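Local coordinates for protein poly(ADP-ribose) glycohydrolase (Thermomonospora curvata, PDB 3SII) that probably hydrolyses the ribose-ribose glycosidic bonds of poly(ADP-ribose), binding the ADP-ribose unit in a cleft of its macrodomain-like fold, at residues Glu71-Ala76 / Ala256-Ala261. Residues are numbered along the deposited sequence; the frame is centred on the assembly and turned at random.
Sequences EETTLA and AVWDTA. With A1R (5'-O-[(S)-{[(S)-{[(2R,3R,4S)-3,4-dihydroxypyrrolidin-2-yl]methoxy}(hydroxy)phosphoryl]oxy}(hydroxy)phosphoryl]adenosine), chain B.
The methyl CG2 of Thr73 sits over one face of the Trp258 indole, 4.1 Å from the centroid of the five-membered ring, a CH-pi contact; Thr260 CG2 lies against the opposite face, displaced toward the rim. At the edges, Glu71 O approaches Trp258 CD1 at 3.7 Å, while Trp258 CE3 comes 3.7 Å from N7 of the adenine of A1R, an ADP-ribose analogue. With CG anti to the backbone N (chi1 178°), the indole runs alongside Thr73. An alanine in place of Trp258 would probably strip Thr73 CG2 of its aromatic platform and open a gap beside the adenine. Along the backbones, the methyl of Ala256 packs 3.3 Å from Glu72 O, and Glu71 CA makes a CA-H...O contact with Val257 O. Thr73 OG1 N-caps the helix by accepting from Ala76 N at 2.9 Å, and also bonds to Asp159. At the first turn, Thr74 N donates to adenine N1 at 3.0 Å, while a water bridges Thr74 OG1, also hydrogen-bonded to Gln111, and Ala256 O. This side of the adenine pocket is thus formed where strand 66-70 turns into helix 74-84, beside the loop from the neighbouring parallel strand 252-256 to helix 265-273.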
ATOM      1  N   GLU A  71     -14.619  -1.666  -6.586  1.00 14.96           N
ATOM      2  CA  GLU A  71     -14.139  -0.404  -7.164  1.00 16.24           C
ATOM      3  C   GLU A  71     -13.793   0.608  -6.073  1.00 18.15           C
ATOM      4  O   GLU A  71     -13.648   1.811  -6.329  1.00 19.50           O
ATOM      5  CB  GLU A  71     -15.181   0.191  -8.114  1.00 21.15           C
ATOM      6  CG  GLU A  71     -15.516  -0.696  -9.300  1.00 32.39           C
ATOM      7  CD  GLU A  71     -16.444  -0.010 -10.286  1.00 42.38           C
ATOM      8  OE1 GLU A  71     -16.158   1.146 -10.661  1.00 49.97           O
ATOM      9  OE2 GLU A  71     -17.457  -0.622 -10.682  1.00 41.11           O
ATOM     10  N   GLU A  72     -13.668   0.105  -4.852  1.00 13.60           N
ATOM     11  CA  GLU A  72     -13.250   0.916  -3.720  1.00 14.50           C
ATOM     12  C   GLU A  72     -11.816   1.413  -3.854  1.00 13.41           C
ATOM     13  O   GLU A  72     -10.957   0.737  -4.424  1.00 12.82           O
ATOM     14  CB  GLU A  72     -13.342   0.094  -2.435  1.00 14.32           C
ATOM     15  CG  GLU A  72     -14.746  -0.203  -1.950  1.00 16.51           C
ATOM     16  CD  GLU A  72     -14.749  -1.229  -0.838  1.00 17.62           C
ATOM     17  OE1 GLU A  72     -14.134  -2.304  -1.021  1.00 17.74           O
ATOM     18  OE2 GLU A  72     -15.344  -0.960   0.230  1.00 21.06           O
ATOM     19  N   THR A  73     -11.549   2.589  -3.297  1.00 11.28           N
ATOM     20  CA  THR A  73     -10.174   2.970  -3.009  1.00 11.43           C
ATOM     21  C   THR A  73      -9.611   2.048  -1.925  1.00 10.98           C
ATOM     22  O   THR A  73     -10.353   1.411  -1.167  1.00 10.76           O
ATOM     23  CB  THR A  73     -10.060   4.409  -2.484  1.00 10.40           C
ATOM     24  OG1 THR A  73     -10.766   4.509  -1.235  1.00 12.38           O
ATOM     25  CG2 THR A  73     -10.648   5.402  -3.486  1.00 11.57           C
ATOM     26  N   THR A  74      -8.290   1.970  -1.872  1.00  9.16           N
ATOM     27  CA  THR A  74      -7.599   1.248  -0.812  1.00  9.92           C
ATOM     28  C   THR A  74      -8.145   1.639   0.565  1.00  9.36           C
ATOM     29  O   THR A  74      -8.495   0.769   1.377  1.00 10.78           O
ATOM     30  CB  THR A  74      -6.093   1.544  -0.852  1.00  9.24           C
ATOM     31  OG1 THR A  74      -5.598   1.317  -2.178  1.00 10.75           O
ATOM     32  CG2 THR A  74      -5.327   0.658   0.135  1.00  9.99           C
ATOM     33  N   LEU A  75      -8.204   2.936   0.839  1.00  9.82           N
ATOM     34  CA  LEU A  75      -8.678   3.376   2.147  1.00 14.23           C
ATOM     35  C   LEU A  75     -10.159   3.080   2.397  1.00 11.09           C
ATOM     36  O   LEU A  75     -10.534   2.758   3.526  1.00 12.61           O
ATOM     37  CB  LEU A  75      -8.370   4.852   2.362  1.00 15.08           C
ATOM     38  CG  LEU A  75      -6.883   5.125   2.601  1.00 19.67           C
ATOM     39  CD1 LEU A  75      -6.644   6.598   2.882  1.00 24.71           C
ATOM     40  CD2 LEU A  75      -6.336   4.264   3.728  1.00 18.58           C
ATOM     41  N   ALA A  76     -11.000   3.166   1.368  1.00 10.39           N
ATOM     42  CA  ALA A  76     -12.414   2.882   1.577  1.00 10.81           C
ATOM     43  C   ALA A  76     -12.606   1.414   1.953  1.00 10.13           C
ATOM     44  O   ALA A  76     -13.366   1.087   2.873  1.00 11.17           O
ATOM     45  CB  ALA A  76     -13.227   3.220   0.340  1.00 15.20           C
ATOM     46  N   ALA A 256      -9.136  -3.923  -4.055  1.00  9.15           N
ATOM     47  CA  ALA A 256      -9.812  -2.638  -4.167  1.00  8.90           C
ATOM     48  C   ALA A 256      -9.138  -1.876  -5.294  1.00 10.04           C
ATOM     49  O   ALA A 256      -8.001  -1.420  -5.164  1.00 12.04           O
ATOM     50  CB  ALA A 256      -9.717  -1.879  -2.846  1.00 10.49           C
ATOM     51  N   VAL A 257      -9.843  -1.750  -6.414  1.00  9.63           N
ATOM     52  CA  VAL A 257      -9.267  -1.155  -7.607  1.00 10.79           C
ATOM     53  C   VAL A 257     -10.144   0.005  -8.075  1.00 12.28           C
ATOM     54  O   VAL A 257     -11.198  -0.194  -8.709  1.00 14.96           O
ATOM     55  CB  VAL A 257      -9.105  -2.187  -8.731  1.00 12.58           C
ATOM     56  CG1 VAL A 257      -8.312  -1.566  -9.880  1.00 14.18           C
ATOM     57  CG2 VAL A 257      -8.414  -3.449  -8.197  1.00 13.61           C
ATOM     58  N   TRP A 258      -9.700   1.214  -7.742  1.00 12.65           N
ATOM     59  CA  TRP A 258     -10.374   2.453  -8.112  1.00 13.10           C
ATOM     60  C   TRP A 258      -9.667   3.028  -9.338  1.00 14.42           C
ATOM     61  O   TRP A 258      -8.571   3.582  -9.228  1.00 13.80           O
ATOM     62  CB  TRP A 258     -10.301   3.446  -6.948  1.00 16.18           C
ATOM     63  CG  TRP A 258     -10.923   4.770  -7.255  1.00 15.65           C
ATOM     64  CD1 TRP A 258     -12.226   5.000  -7.596  1.00 21.56           C
ATOM     65  CD2 TRP A 258     -10.278   6.046  -7.257  1.00 14.60           C
ATOM     66  NE1 TRP A 258     -12.432   6.342  -7.805  1.00 28.69           N
ATOM     67  CE2 TRP A 258     -11.249   7.008  -7.604  1.00 23.13           C
ATOM     68  CE3 TRP A 258      -8.974   6.474  -6.994  1.00 24.13           C
ATOM     69  CZ2 TRP A 258     -10.958   8.367  -7.702  1.00 21.86           C
ATOM     70  CZ3 TRP A 258      -8.684   7.828  -7.091  1.00 23.87           C
ATOM     71  CH2 TRP A 258      -9.674   8.758  -7.439  1.00 24.11           C
ATOM     72  N   ASP A 259     -10.297   2.887 -10.502  1.00 13.80           N
ATOM     73  CA  ASP A 259      -9.672   3.238 -11.774  1.00 13.91           C
ATOM     74  C   ASP A 259     -10.571   4.220 -12.508  1.00 17.73           C
ATOM     75  O   ASP A 259     -11.635   3.844 -13.001  1.00 20.28           O
ATOM     76  CB  ASP A 259      -9.480   1.975 -12.629  1.00 13.59           C
ATOM     77  CG  ASP A 259      -8.653   2.224 -13.875  1.00 14.43           C
ATOM     78  OD1 ASP A 259      -8.336   3.400 -14.171  1.00 17.16           O
ATOM     79  OD2 ASP A 259      -8.319   1.233 -14.563  1.00 13.82           O
ATOM     80  N   THR A 260     -10.141   5.473 -12.586  1.00 16.75           N
ATOM     81  CA  THR A 260     -10.976   6.514 -13.167  1.00 18.32           C
ATOM     82  C   THR A 260     -10.836   6.630 -14.685  1.00 19.72           C
ATOM     83  O   THR A 260     -11.553   7.405 -15.319  1.00 22.04           O
ATOM     84  CB  THR A 260     -10.700   7.883 -12.515  1.00 21.92           C
ATOM     85  OG1 THR A 260      -9.342   8.267 -12.752  1.00 23.41           O
ATOM     86  CG2 THR A 260     -10.954   7.813 -11.011  1.00 26.08           C
ATOM     87  N   ALA A 261      -9.919   5.872 -15.273  1.00 18.14           N
ATOM     88  CA  ALA A 261      -9.767   5.899 -16.726  1.00 18.52           C
ATOM     89  C   ALA A 261     -10.989   5.275 -17.398  1.00 17.03           C
ATOM     90  O   ALA A 261     -11.664   4.425 -16.808  1.00 18.89           O
ATOM     91  CB  ALA A 261      -8.499   5.174 -17.139  1.00 17.64           C
TER
HETATM   92  N1  A1R B1001      -7.181   2.926  -4.464  1.00  9.96           N
HETATM   93  C2  A1R B1001      -7.255   1.794  -5.227  1.00 11.98           C
HETATM   94  N3  A1R B1001      -6.794   1.750  -6.508  1.00 10.13           N
HETATM   95  C4  A1R B1001      -6.281   2.892  -6.935  1.00 11.52           C
HETATM   96  C5  A1R B1001      -6.144   4.094  -6.245  1.00 11.06           C
HETATM   97  C6  A1R B1001      -6.634   4.059  -4.956  1.00 11.23           C
HETATM   98  N6  A1R B1001      -6.593   5.218  -4.121  1.00 13.96           N
HETATM   99  N7  A1R B1001      -5.541   5.053  -7.050  1.00 13.88           N
HETATM  100  C8  A1R B1001      -5.303   4.432  -8.221  1.00 14.19           C
HETATM  101  N9  A1R B1001      -5.735   3.119  -8.214  1.00 13.24           N
HETATM  102  C1' A1R B1001      -5.639   2.125  -9.268  1.00 13.17           C
HETATM  103  C2' A1R B1001      -5.544   2.695 -10.641  1.00 12.99           C
HETATM  104  O2' A1R B1001      -6.202   1.879 -11.550  1.00 14.53           O
HETATM  105  C3' A1R B1001      -4.091   2.706 -10.917  1.00 13.87           C
HETATM  106  O3' A1R B1001      -3.810   2.565 -12.266  1.00 15.90           O
HETATM  107  O4' A1R B1001      -4.484   1.345  -9.084  1.00 14.01           O
HETATM  108  C4' A1R B1001      -3.597   1.530 -10.155  1.00 15.82           C
HETATM  109  C5' A1R B1001      -2.158   1.697  -9.713  1.00 19.75           C
HETATM  110  O5' A1R B1001      -2.011   2.839  -8.930  1.00 18.76           O
HETATM  111  PA  A1R B1001      -0.655   3.688  -8.976  1.00 18.69           P
HETATM  112  O1A A1R B1001      -0.765   4.591  -7.780  1.00 16.32           O
HETATM  113  O2A A1R B1001      -0.416   4.410 -10.256  1.00 27.73           O
HETATM  114  O3A A1R B1001       0.474   2.617  -8.674  1.00 18.11           O
HETATM  115  PB  A1R B1001       1.887   2.377  -9.388  1.00 20.94           P
HETATM  116  O1B A1R B1001       1.749   1.996 -10.843  1.00 17.02           O
HETATM  117  O2B A1R B1001       2.570   1.301  -8.593  1.00 21.41           O
HETATM  118  O5N A1R B1001       2.672   3.745  -9.375  1.00 31.19           O
HETATM  119  C5N A1R B1001       3.452   4.131  -8.285  1.00 37.95           C
HETATM  120  N4N A1R B1001       3.020   6.119  -8.127  1.00 25.58           N
HETATM  121  C1N A1R B1001       2.855   6.828  -6.865  1.00 34.00           C
HETATM  122  O2N A1R B1001       4.552   7.248  -5.263  1.00 25.30           O
HETATM  123  C2N A1R B1001       3.898   6.260  -5.952  1.00 26.60           C
HETATM  124  O3N A1R B1001       5.648   6.245  -7.564  1.00 32.85           O
HETATM  125  C3N A1R B1001       4.758   5.454  -6.855  1.00 27.84           C
HETATM  126  C4N A1R B1001       4.213   5.123  -8.163  1.00 29.49           C
HETATM  127  O   HOH W   1      -6.087  -1.099  -3.055  1.00 12.42           O